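Local coordinates for protein 4-oxalocrotonate decarboxylase NahK (Pseudomonas putida, PDB 5D2K) that catalyses the metal-assisted decarboxylation of 4-oxalocrotonate to 2-oxopent-4-enoate and carbon dioxide, a step in bacterial naphthalene degradation, at residues R8-E13 / F44-D49; A17-I22 / W52-R57. The protein carries 1 engineered substitution. All blocks are in the same frame, centred on the assembly; numbering follows the deposited sequence.

In the fold
Both contacts join the same two elements, helix 12-27 with its N-terminal lead-in and helix 44-60, and their centres lie about 11 Å apart. Contact 1 is a surface contact about 21 Å from the chain centre. It is polar: two aspartates of helix 44-60 take hold of residues 8-10, ahead of helix 12-27. Contact 2 lies deeper, about 17 Å from the chain centre, and is partly buried. There the two helices meet through Ala19, Ile22, Ile54 and the aliphatic part of Glu53; at the margin, Glu20 and Arg57 are linked through water. Leu10 of contact 1 touches Leu18 in segment 17-22, CD1 to CD1 at 3.8 Å.

Contact 1 of 2, residues R8-E13 / F44-D49; sequences RTLTRE and FADAYD
Arg8 and Thr9, in the chain that leads into helix 12-27, meet Asp49 and Asp46 on the first turns of helix 44-60. The salt bridge is between Arg8 and Asp49. Arg8 grips the carboxylate side-on: NE reaches Asp49 OD2 at 2.7 Å and NH2 reaches Asp49 OD1 at 3.0 Å. Both bonds are nearly straight, and the two flat groups lie 22° apart. An extended chain from CG to NE carries the guanidinium to Asp49, with Ala45 CB over one face.

The second group of bonds centres on Asp46. Thr9 N is shared by Asp46 OD1 and Asp46 OD2, 3.0 Å from each, in two bent bonds to their syn lone pairs. Leu10 N adds a straight bond of 3.1 Å to Asp46 OD1 from above the carboxylate plane. Thr9 OG1 donates to Asp46 OD2 at 2.8 Å, from the syn side but 30° out of the carboxylate plane; its chi1 of 67° places the hydroxyl on the same carboxylate as its own N-H. Each oxygen thus has two donors from the lead-in, and Thr43 N adds a third to OD2, which fixes the carboxylate's rotation.

Apolar contact is small. Leu10 CD1 packs on Asp46 CB at 3.7 Å.

Thr11 then N-caps helix 12-27. Leu10 also leans on Val15 and Leu18 of that helix, Arg227 is a second salt-bridge partner of Asp49, and Ala47 touches helix 160-165.

Contact 2 of 2, residues A17-I22 / W52-R57; sequences ALAEHI and WEIRRR. With EDO (1,2-ethanediol), chain E.
This contact is a helix-helix crossing in the N-terminal part of the chain, between the middle of helix 12-27 and the second half of helix 44-60. Ala19 is at its centre. Its CB meets Glu53 CG at 3.4 Å and Ile54 CG1 at 3.7 Å, so the small methyl sits against two side chains of the other helix. Glu53 CG reaches it because chi1 is 172°, anti to the backbone N. The bend at chi2 then turns the carboxylate to Arg56 of its own helix. Arg56 holds it side-on, with NE 2.9 Å from Glu53 OE1 and NH2 2.9 Å from Glu53 OE2.

The short helical segments cross at -69°, with axes 8.9 Å apart at closest approach. Ile54 CD1 meets Ile22 CG2 at 3.9 Å, the two side chains lying roughly at right angles. Beyond the crossing, Ile54 and Arg55 touch Phe90, placing helix 44-60 against the sheet that contains strands 65-71 and 87-92. Arg55 NH1 donates to O2 of a 1,2-ethanediol at 2.8 Å, at the guanidinium edge, and NH2 to its O1; the diol is probably from the crystallisation liquor.

Arg57 and Glu20 form the outer margin. The Arg57 chain bends at chi3, 64°, and one guanidinium face lies over Glu20 CB, offset toward the rim. The Glu20 carboxylate is not in direct contact with this charge. Two waters in the guanidinium plane bridge them instead. One accepts from Arg57 NH2 and donates to Glu20 OE2 at 2.6 Å; the other accepts from Arg57 NH1 and donates only weakly to Glu20 OE2. Arg57 NE makes a direct salt bridge to Glu23. The Arg57 side chain lies about 6 Å from that of Leu27, which binds magnesium in another entry of this protein, though none is bound there in this chain.

Contact 1 of 2, residues R8-E13 / F44-D49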
# COMPACT_ATOMS: atom_id res chain seq x y z
N ARG A 8 8.44 -14.34 18.46
CA ARG A 8 7.10 -13.87 18.80
C ARG A 8 6.98 -13.63 20.30
O ARG A 8 7.57 -14.36 21.10
CB ARG A 8 6.05 -14.87 18.34
CG ARG A 8 5.84 -14.87 16.83
CD ARG A 8 4.96 -16.03 16.38
NE ARG A 8 4.47 -15.83 15.01
CZ ARG A 8 5.14 -16.18 13.92
NH1 ARG A 8 6.33 -16.77 14.02
NH2 ARG A 8 4.61 -15.96 12.72
N THR A 9 6.20 -12.62 20.69
CA THR A 9 6.00 -12.34 22.12
C THR A 9 4.52 -12.29 22.52
O THR A 9 4.19 -12.35 23.71
CB THR A 9 6.65 -11.00 22.56
OG1 THR A 9 5.99 -9.89 21.94
CG2 THR A 9 8.13 -10.98 22.21
N LEU A 10 3.63 -12.18 21.54
CA LEU A 10 2.20 -12.15 21.83
C LEU A 10 1.63 -13.54 22.07
O LEU A 10 2.09 -14.53 21.49
CB LEU A 10 1.43 -11.48 20.69
CG LEU A 10 1.71 -10.01 20.39
CD1 LEU A 10 0.89 -9.58 19.18
CD2 LEU A 10 1.42 -9.12 21.59
N THR A 11 0.62 -13.62 22.93
CA THR A 11 -0.19 -14.82 23.04
C THR A 11 -1.18 -14.84 21.87
O THR A 11 -1.44 -13.78 21.28
CB THR A 11 -0.97 -14.88 24.36
OG1 THR A 11 -1.95 -13.83 24.39
CG2 THR A 11 -0.04 -14.73 25.56
N ARG A 12 -1.73 -16.01 21.56
CA ARG A 12 -2.73 -16.10 20.49
C ARG A 12 -3.94 -15.22 20.80
O ARG A 12 -4.46 -14.52 19.92
CB ARG A 12 -3.17 -17.55 20.26
CG ARG A 12 -4.32 -17.64 19.27
CD ARG A 12 -4.67 -19.06 18.86
NE ARG A 12 -5.88 -19.03 18.04
CZ ARG A 12 -5.89 -18.76 16.74
NH1 ARG A 12 -4.75 -18.52 16.11
NH2 ARG A 12 -7.03 -18.74 16.08
N GLU A 13 -4.39 -15.25 22.05
CA GLU A 13 -5.49 -14.40 22.50
C GLU A 13 -5.22 -12.92 22.20
O GLU A 13 -6.12 -12.20 21.76
CB GLU A 13 -5.74 -14.60 23.99
CG GLU A 13 -6.88 -13.75 24.54
CD GLU A 13 -6.54 -13.13 25.88
OE1 GLU A 13 -5.67 -12.23 25.92
OE2 GLU A 13 -7.15 -13.54 26.89
N PHE A 44 8.19 -7.87 14.63
CA PHE A 44 7.59 -7.82 13.30
C PHE A 44 6.74 -9.07 13.03
O PHE A 44 5.69 -8.98 12.40
CB PHE A 44 8.67 -7.68 12.22
CG PHE A 44 9.08 -6.26 11.97
CD1 PHE A 44 8.24 -5.38 11.30
CD2 PHE A 44 10.32 -5.79 12.39
CE1 PHE A 44 8.61 -4.07 11.06
CE2 PHE A 44 10.70 -4.48 12.16
CZ PHE A 44 9.84 -3.62 11.49
N ALA A 45 7.19 -10.23 13.50
CA ALA A 45 6.40 -11.44 13.32
C ALA A 45 5.06 -11.33 14.06
O ALA A 45 4.02 -11.72 13.52
CB ALA A 45 7.18 -12.68 13.79
N ASP A 46 5.07 -10.78 15.28
CA ASP A 46 3.83 -10.45 16.01
C ASP A 46 2.92 -9.55 15.17
O ASP A 46 1.72 -9.80 15.04
CB ASP A 46 4.13 -9.72 17.33
CG ASP A 46 4.71 -10.61 18.41
OD1 ASP A 46 4.32 -11.79 18.53
OD2 ASP A 46 5.55 -10.09 19.17
N ALA A 47 3.50 -8.49 14.63
CA ALA A 47 2.73 -7.49 13.90
C ALA A 47 2.14 -8.08 12.62
O ALA A 47 0.99 -7.79 12.28
CB ALA A 47 3.61 -6.29 13.58
N TYR A 48 2.90 -8.92 11.92
CA TYR A 48 2.34 -9.53 10.72
C TYR A 48 1.28 -10.57 11.09
O TYR A 48 0.31 -10.73 10.34
CB TYR A 48 3.44 -10.14 9.84
CG TYR A 48 4.09 -9.13 8.91
CD1 TYR A 48 3.37 -8.57 7.84
CD2 TYR A 48 5.40 -8.70 9.10
CE1 TYR A 48 3.96 -7.63 6.98
CE2 TYR A 48 5.99 -7.76 8.25
CZ TYR A 48 5.26 -7.24 7.19
OH TYR A 48 5.83 -6.30 6.35
N ASP A 49 1.42 -11.23 12.24
CA ASP A 49 0.36 -12.12 12.73
C ASP A 49 -0.94 -11.34 12.89
O ASP A 49 -2.01 -11.80 12.49
CB ASP A 49 0.73 -12.75 14.09
CG ASP A 49 1.74 -13.88 13.99
OD1 ASP A 49 2.07 -14.33 12.87
OD2 ASP A 49 2.21 -14.34 15.06

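Contact 2 of 2, residues A17-I22 / W52-R57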
# COMPACT_ATOMS: atom_id res chain seq x y z
N ALA A 17 -7.31 -10.40 19.71
CA ALA A 17 -7.92 -9.20 20.27
C ALA A 17 -7.32 -7.90 19.71
O ALA A 17 -8.05 -6.92 19.50
CB ALA A 17 -7.79 -9.24 21.80
N LEU A 18 -6.02 -7.90 19.45
CA LEU A 18 -5.38 -6.72 18.85
C LEU A 18 -5.91 -6.51 17.45
O LEU A 18 -6.15 -5.37 17.03
CB LEU A 18 -3.85 -6.86 18.82
CG LEU A 18 -3.14 -6.45 20.11
CD1 LEU A 18 -1.68 -6.88 20.08
CD2 LEU A 18 -3.24 -4.94 20.26
N ALA A 19 -6.12 -7.60 16.72
CA ALA A 19 -6.64 -7.47 15.36
C ALA A 19 -8.02 -6.82 15.35
O ALA A 19 -8.30 -5.95 14.52
CB ALA A 19 -6.69 -8.82 14.69
N GLU A 20 -8.88 -7.24 16.28
CA GLU A 20 -10.20 -6.63 16.44
C GLU A 20 -10.11 -5.14 16.78
O GLU A 20 -10.79 -4.30 16.18
CB GLU A 20 -10.98 -7.39 17.52
CG GLU A 20 -12.36 -6.80 17.80
CD GLU A 20 -13.08 -7.55 18.91
OE1 GLU A 20 -12.46 -7.79 19.96
OE2 GLU A 20 -14.26 -7.89 18.72
N HIS A 21 -9.25 -4.82 17.74
CA HIS A 21 -9.05 -3.44 18.19
C HIS A 21 -8.58 -2.52 17.04
O HIS A 21 -9.14 -1.44 16.79
CB HIS A 21 -8.06 -3.48 19.35
CG HIS A 21 -7.56 -2.14 19.79
ND1 HIS A 21 -8.31 -1.29 20.58
CD2 HIS A 21 -6.37 -1.52 19.60
CE1 HIS A 21 -7.62 -0.20 20.83
NE2 HIS A 21 -6.43 -0.32 20.25
N ILE A 22 -7.56 -2.98 16.32
CA ILE A 22 -6.99 -2.18 15.26
C ILE A 22 -7.95 -2.09 14.07
O ILE A 22 -8.13 -1.02 13.48
CB ILE A 22 -5.62 -2.76 14.83
CG1 ILE A 22 -4.62 -2.62 15.98
CG2 ILE A 22 -5.09 -2.08 13.56
CD1 ILE A 22 -3.28 -3.30 15.71
N TRP A 52 -2.34 -10.36 9.35
CA TRP A 52 -2.97 -11.47 8.65
C TRP A 52 -4.26 -11.91 9.34
O TRP A 52 -5.16 -12.45 8.70
CB TRP A 52 -2.00 -12.65 8.49
CG TRP A 52 -0.98 -12.47 7.40
CD1 TRP A 52 0.21 -11.82 7.50
CD2 TRP A 52 -1.05 -12.98 6.05
NE1 TRP A 52 0.89 -11.88 6.30
CE2 TRP A 52 0.14 -12.58 5.40
CE3 TRP A 52 -2.00 -13.73 5.34
CZ2 TRP A 52 0.40 -12.91 4.06
CZ3 TRP A 52 -1.73 -14.05 4.01
CH2 TRP A 52 -0.55 -13.63 3.39
N GLU A 53 -4.37 -11.66 10.65
CA GLU A 53 -5.63 -11.94 11.33
C GLU A 53 -6.69 -10.92 10.92
O GLU A 53 -7.85 -11.28 10.78
CB GLU A 53 -5.43 -11.96 12.85
CG GLU A 53 -6.72 -12.06 13.68
CD GLU A 53 -7.60 -13.27 13.41
OE1 GLU A 53 -7.15 -14.27 12.78
OE2 GLU A 53 -8.77 -13.23 13.87
N ILE A 54 -6.31 -9.67 10.72
CA ILE A 54 -7.26 -8.69 10.21
C ILE A 54 -7.72 -9.11 8.81
O ILE A 54 -8.92 -9.06 8.50
CB ILE A 54 -6.65 -7.27 10.17
CG1 ILE A 54 -6.35 -6.78 11.60
CG2 ILE A 54 -7.61 -6.30 9.49
CD1 ILE A 54 -5.69 -5.41 11.65
N ARG A 55 -6.78 -9.55 7.98
CA ARG A 55 -7.15 -10.10 6.67
C ARG A 55 -8.18 -11.23 6.80
O ARG A 55 -9.16 -11.26 6.05
CB ARG A 55 -5.91 -10.60 5.91
CG ARG A 55 -6.24 -11.12 4.51
CD ARG A 55 -5.02 -11.65 3.77
NE ARG A 55 -5.44 -12.37 2.56
CZ ARG A 55 -4.71 -12.46 1.46
NH1 ARG A 55 -3.52 -11.89 1.40
NH2 ARG A 55 -5.18 -13.13 0.41
N ARG A 56 -7.96 -12.14 7.75
CA ARG A 56 -8.88 -13.24 7.98
C ARG A 56 -10.27 -12.75 8.41
O ARG A 56 -11.29 -13.25 7.93
CB ARG A 56 -8.33 -14.22 9.02
CG ARG A 56 -9.12 -15.53 9.07
CD ARG A 56 -9.03 -16.20 10.45
NE ARG A 56 -9.54 -15.33 11.50
CZ ARG A 56 -10.83 -15.13 11.75
NH1 ARG A 56 -11.76 -15.76 11.04
NH2 ARG A 56 -11.19 -14.30 12.72
N ARG A 57 -10.31 -11.75 9.29
CA ARG A 57 -11.59 -11.17 9.71
C ARG A 57 -12.36 -10.65 8.50
O ARG A 57 -13.57 -10.85 8.38
CB ARG A 57 -11.36 -10.05 10.73
CG ARG A 57 -10.79 -10.53 12.07
CD ARG A 57 -10.49 -9.35 13.01
NE ARG A 57 -11.69 -8.61 13.40
CZ ARG A 57 -12.52 -8.98 14.37
NH1 ARG A 57 -12.28 -10.09 15.08
NH2 ARG A 57 -13.59 -8.25 14.65
C1 EDO E . -3.38 -12.08 -2.69
O1 EDO E . -4.46 -12.96 -2.36
C2 EDO E . -2.08 -12.70 -2.22
O2 EDO E . -1.98 -12.62 -0.79
O HOH W 1 -13.89 -10.76 17.31
O HOH W 2 -15.63 -8.55 16.61